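PDB 5LND: fimbrial protein MyfA from Yersinia enterocolitica, which forms, as the major pilus subunit, the polymeric Myf fimbriae found in pathogenic serotypes, a probable virulence factor. Local coordinates for residues S1-I13 against T22-E34. Numbering follows the deposited sequence.
Sequences SFSVEFKATENEI and TPAFHLVMSDSGE
Thr22, at the start of strand 22-30, and Ile13, in the segment that follows strand 3-8, meet tip to tip, CG2 against CD1 at 3.7 Å; the two strands are an antiparallel pair of the Ig-like beta sandwich of this self-complemented fimbrial subunit. Strand 22-30 lies between 3-8, outermost in its sheet within the chain, and 81-88. Pro23 O lies close to the plane of the Asn11 amide and accepts a hydrogen bond from Asn11 ND2 at 2.7 Å, while the two side chains cross at about a right angle. The other end of that amide, Asn11 OD1, takes a hydrogen bond from Thr9 OG1, so that bonds at both ends fix the rotation of the amide. Ala24 and Phe25 both face Phe86 in a classic beta bulge; Ala24 O accepts from Thr9 N, which sits well above the carbonyl plane. The Phe25 ring points into the sandwich, and the CZ end of the Phe6 ring lies over one of its faces, shifted toward the rim, the planes 30° apart and slid so that they barely overlap; Phe6 CZ comes 3.4 Å from Phe25 CG. Phe6 CG is anti to the backbone N (chi1 -175°), which lets its ring reach Phe25 while Leu27 CB sits at its edge. From His26 to Ser30, paired backbone bonds join His26 with Lys7, Val28 with Glu5 and Ser30 with Ser3. Between them Leu27 CD1 packs on Val4 CG1 at 3.6 Å, and Met29 lies beside Val4 on the same inner face, close to Trp38 and Val105. On the outer face a water links Ser3 OG, Ser30 OG and Val28 O, to which it donates. Beyond the strand Asp31 OD1 is gripped from opposite faces of its carboxylate: Gly33 N closes an Asx turn from one, and Ser1 OG donates from the other at 2.8 Å.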
loop_
_atom_site.group_PDB
_atom_site.type_symbol
_atom_site.label_atom_id
_atom_site.label_comp_id
_atom_site.label_asym_id
_atom_site.label_seq_id
_atom_site.Cartn_x
_atom_site.Cartn_y
_atom_site.Cartn_z
ATOM N N SER B 1 13.730 36.023 1.769
ATOM C CA SER B 1 12.323 36.330 1.535
ATOM C C SER B 1 11.552 35.106 1.026
ATOM O O SER B 1 10.327 35.133 0.914
ATOM C CB SER B 1 12.186 37.497 0.554
ATOM O OG SER B 1 12.843 37.229 -0.670
ATOM N N PHE B 2 12.285 34.038 0.724
ATOM C CA PHE B 2 11.697 32.760 0.319
ATOM C C PHE B 2 11.297 31.932 1.536
ATOM O O PHE B 2 12.091 31.734 2.465
ATOM C CB PHE B 2 12.680 31.980 -0.564
ATOM C CG PHE B 2 12.498 30.470 -0.529
ATOM C CD1 PHE B 2 11.586 29.841 -1.372
ATOM C CD2 PHE B 2 13.272 29.678 0.317
ATOM C CE1 PHE B 2 11.425 28.463 -1.345
ATOM C CE2 PHE B 2 13.117 28.305 0.336
ATOM C CZ PHE B 2 12.194 27.698 -0.492
ATOM N N SER B 3 10.062 31.446 1.514
ATOM C CA SER B 3 9.529 30.652 2.602
ATOM C C SER B 3 8.552 29.648 2.031
ATOM O O SER B 3 7.948 29.889 0.990
ATOM C CB SER B 3 8.804 31.541 3.600
ATOM O OG SER B 3 7.528 31.903 3.116
ATOM N N VAL B 4 8.402 28.516 2.710
ATOM C CA VAL B 4 7.432 27.496 2.315
ATOM C C VAL B 4 6.661 27.064 3.553
ATOM O O VAL B 4 7.227 27.004 4.637
ATOM C CB VAL B 4 8.132 26.263 1.707
ATOM C CG1 VAL B 4 7.122 25.241 1.231
ATOM C CG2 VAL B 4 9.018 26.676 0.563
ATOM N N GLU B 5 5.367 26.800 3.421
ATOM C CA GLU B 5 4.665 26.098 4.490
ATOM C C GLU B 5 3.865 24.943 3.934
ATOM O O GLU B 5 3.134 25.098 2.968
ATOM C CB GLU B 5 3.753 27.015 5.302
ATOM C CG GLU B 5 2.877 26.259 6.332
ATOM C CD GLU B 5 3.650 25.670 7.531
ATOM O OE1 GLU B 5 4.613 24.890 7.341
ATOM O OE2 GLU B 5 3.270 25.971 8.684
ATOM N N PHE B 6 4.007 23.786 4.566
ATOM C CA PHE B 6 3.331 22.575 4.131
ATOM C C PHE B 6 2.758 21.839 5.341
ATOM O O PHE B 6 3.498 21.395 6.217
ATOM C CB PHE B 6 4.321 21.686 3.388
ATOM C CG PHE B 6 3.703 20.463 2.788
ATOM C CD1 PHE B 6 2.814 20.570 1.737
ATOM C CD2 PHE B 6 4.029 19.206 3.260
ATOM C CE1 PHE B 6 2.248 19.451 1.170
ATOM C CE2 PHE B 6 3.474 18.079 2.694
ATOM C CZ PHE B 6 2.580 18.205 1.646
ATOM N N LYS B 7 1.435 21.723 5.387
ATOM C CA LYS B 7 0.756 21.145 6.531
ATOM C C LYS B 7 -0.333 20.215 6.060
ATOM O O LYS B 7 -0.873 20.392 4.974
ATOM C CB LYS B 7 0.119 22.239 7.385
ATOM C CG LYS B 7 1.097 23.225 7.971
ATOM C CD LYS B 7 0.461 24.050 9.078
ATOM C CE LYS B 7 -0.779 24.769 8.589
ATOM N NZ LYS B 7 -1.227 25.809 9.559
ATOM N N ALA B 8 -0.656 19.224 6.881
ATOM C CA ALA B 8 -1.823 18.401 6.620
ATOM C C ALA B 8 -3.033 19.288 6.864
ATOM O O ALA B 8 -2.983 20.195 7.694
ATOM C CB ALA B 8 -1.844 17.183 7.530
ATOM N N THR B 9 -4.119 19.042 6.142
ATOM C CA THR B 9 -5.315 19.850 6.316
ATOM C C THR B 9 -6.094 19.437 7.559
ATOM O O THR B 9 -5.746 18.460 8.218
ATOM C CB THR B 9 -6.222 19.767 5.116
ATOM O OG1 THR B 9 -6.487 18.393 4.829
ATOM C CG2 THR B 9 -5.586 20.441 3.907
ATOM N N GLU B 10 -7.151 20.185 7.870
ATOM C CA GLU B 10 -7.908 19.989 9.109
ATOM C C GLU B 10 -9.018 18.957 8.984
ATOM O O GLU B 10 -9.449 18.387 9.982
ATOM C CB GLU B 10 -8.494 21.314 9.607
ATOM C CG GLU B 10 -7.496 22.200 10.354
ATOM C CD GLU B 10 -8.093 23.542 10.746
ATOM O OE1 GLU B 10 -9.295 23.753 10.478
ATOM O OE2 GLU B 10 -7.365 24.383 11.319
ATOM N N ASN B 11 -9.474 18.715 7.761
ATOM C CA ASN B 11 -10.584 17.790 7.550
ATOM C C ASN B 11 -10.301 16.353 7.991
ATOM O O ASN B 11 -9.186 15.849 7.881
ATOM C CB ASN B 11 -11.098 17.855 6.107
ATOM C CG ASN B 11 -10.008 17.656 5.091
ATOM O OD1 ASN B 11 -9.066 18.441 5.017
ATOM N ND2 ASN B 11 -10.135 16.612 4.283
ATOM N N GLU B 12 -11.326 15.708 8.522
ATOM C CA GLU B 12 -11.164 14.382 9.087
ATOM C C GLU B 12 -11.330 13.341 7.998
ATOM O O GLU B 12 -12.280 13.393 7.226
ATOM C CB GLU B 12 -12.207 14.191 10.178
ATOM C CG GLU B 12 -12.190 12.855 10.881
ATOM C CD GLU B 12 -13.209 12.801 12.006
ATOM O OE1 GLU B 12 -14.190 12.039 11.881
ATOM O OE2 GLU B 12 -13.033 13.527 13.006
ATOM N N ILE B 13 -10.403 12.400 7.920
ATOM C CA ILE B 13 -10.550 11.331 6.954
ATOM C C ILE B 13 -10.721 9.985 7.659
ATOM O O ILE B 13 -10.013 9.673 8.623
ATOM C CB ILE B 13 -9.385 11.298 5.957
ATOM C CG1 ILE B 13 -9.130 12.694 5.384
ATOM C CG2 ILE B 13 -9.686 10.345 4.832
ATOM C CD1 ILE B 13 -8.066 12.736 4.312
ATOM N N THR B 22 -10.960 14.847 -1.631
ATOM C CA THR B 22 -10.767 15.044 -0.212
ATOM C C THR B 22 -9.381 15.603 0.058
ATOM O O THR B 22 -8.383 14.946 -0.225
ATOM C CB THR B 22 -10.943 13.713 0.523
ATOM O OG1 THR B 22 -12.249 13.195 0.250
ATOM C CG2 THR B 22 -10.771 13.893 2.011
ATOM N N PRO B 23 -9.324 16.834 0.598
ATOM C CA PRO B 23 -8.101 17.559 0.968
ATOM C C PRO B 23 -7.253 16.804 1.984
ATOM O O PRO B 23 -7.771 16.243 2.950
ATOM C CB PRO B 23 -8.637 18.856 1.582
ATOM C CG PRO B 23 -9.963 19.048 0.918
ATOM C CD PRO B 23 -10.524 17.665 0.787
ATOM N N ALA B 24 -5.946 16.792 1.753
ATOM C CA ALA B 24 -5.018 16.088 2.628
ATOM C C ALA B 24 -3.870 16.978 3.093
ATOM O O ALA B 24 -3.451 16.908 4.248
ATOM C CB ALA B 24 -4.483 14.847 1.941
ATOM N N PHE B 25 -3.349 17.787 2.176
ATOM C CA PHE B 25 -2.236 18.679 2.479
ATOM C C PHE B 25 -2.468 20.064 1.899
ATOM O O PHE B 25 -3.131 20.214 0.873
ATOM C CB PHE B 25 -0.919 18.139 1.909
ATOM C CG PHE B 25 -0.444 16.856 2.534
ATOM C CD1 PHE B 25 -0.047 16.810 3.864
ATOM C CD2 PHE B 25 -0.358 15.700 1.776
ATOM C CE1 PHE B 25 0.394 15.623 4.428
ATOM C CE2 PHE B 25 0.096 14.524 2.334
ATOM C CZ PHE B 25 0.469 14.489 3.661
ATOM N N HIS B 26 -1.901 21.068 2.558
ATOM C CA HIS B 26 -1.925 22.423 2.034
ATOM C C HIS B 26 -0.515 22.984 1.965
ATOM O O HIS B 26 0.255 22.863 2.922
ATOM C CB HIS B 26 -2.804 23.324 2.890
ATOM C CG HIS B 26 -2.924 24.723 2.368
ATOM N ND1 HIS B 26 -3.627 25.036 1.224
ATOM C CD2 HIS B 26 -2.437 25.896 2.841
ATOM C CE1 HIS B 26 -3.568 26.339 1.015
ATOM N NE2 HIS B 26 -2.851 26.884 1.982
ATOM N N LEU B 27 -0.192 23.602 0.832
ATOM C CA LEU B 27 1.151 24.101 0.577
ATOM C C LEU B 27 1.120 25.582 0.262
ATOM O O LEU B 27 0.242 26.040 -0.465
ATOM C CB LEU B 27 1.763 23.347 -0.604
ATOM C CG LEU B 27 3.021 23.966 -1.220
ATOM C CD1 LEU B 27 4.192 23.851 -0.295
ATOM C CD2 LEU B 27 3.321 23.311 -2.539
ATOM N N VAL B 28 2.071 26.331 0.814
ATOM C CA VAL B 28 2.211 27.749 0.500
ATOM C C VAL B 28 3.651 28.075 0.145
ATOM O O VAL B 28 4.544 27.920 0.970
ATOM C CB VAL B 28 1.778 28.639 1.679
ATOM C CG1 VAL B 28 1.896 30.097 1.301
ATOM C CG2 VAL B 28 0.355 28.323 2.074
ATOM N N MET B 29 3.872 28.528 -1.084
ATOM C CA MET B 29 5.211 28.883 -1.540
ATOM C C MET B 29 5.297 30.392 -1.780
ATOM O O MET B 29 4.630 30.926 -2.667
ATOM C CB MET B 29 5.564 28.108 -2.818
ATOM C CG MET B 29 5.584 26.588 -2.665
ATOM S SD MET B 29 5.674 25.679 -4.213
ATOM C CE MET B 29 4.044 25.962 -4.877
ATOM N N SER B 30 6.124 31.072 -0.991
ATOM C CA SER B 30 6.191 32.527 -1.032
ATOM C C SER B 30 7.534 33.113 -1.454
ATOM O O SER B 30 8.594 32.591 -1.102
ATOM C CB SER B 30 5.795 33.110 0.323
ATOM O OG SER B 30 4.437 32.853 0.601
ATOM N N ASP B 31 7.454 34.207 -2.215
ATOM C CA ASP B 31 8.575 35.116 -2.453
ATOM C C ASP B 31 8.113 36.363 -3.189
ATOM O O ASP B 31 7.440 36.271 -4.210
ATOM C CB ASP B 31 9.687 34.453 -3.255
ATOM C CG ASP B 31 11.007 35.175 -3.099
ATOM O OD1 ASP B 31 11.019 36.269 -2.501
ATOM O OD2 ASP B 31 12.034 34.655 -3.572
ATOM N N SER B 32 8.497 37.527 -2.676
ATOM C CA SER B 32 8.198 38.794 -3.337
ATOM C C SER B 32 9.306 39.177 -4.306
ATOM O O SER B 32 9.140 40.081 -5.119
ATOM C CB SER B 32 8.013 39.900 -2.308
ATOM O OG SER B 32 9.123 39.970 -1.429
ATOM N N GLY B 33 10.438 38.487 -4.211
ATOM C CA GLY B 33 11.513 38.665 -5.168
ATOM C C GLY B 33 11.095 38.118 -6.514
ATOM O O GLY B 33 10.204 37.274 -6.591
ATOM N N GLU B 34 11.729 38.599 -7.579
ATOM C CA GLU B 34 11.344 38.212 -8.932
ATOM C C GLU B 34 11.700 36.751 -9.232
ATOM O O GLU B 34 12.827 36.321 -8.993
ATOM C CB GLU B 34 12.004 39.140 -9.954
ATOM C CG GLU B 34 11.541 38.913 -11.390
ATOM C CD GLU B 34 12.484 39.497 -12.431
ATOM O OE1 GLU B 34 13.683 39.680 -12.134
ATOM O OE2 GLU B 34 12.025 39.761 -13.558
HETATM O O HOH W 1 4.917 30.503 2.392
#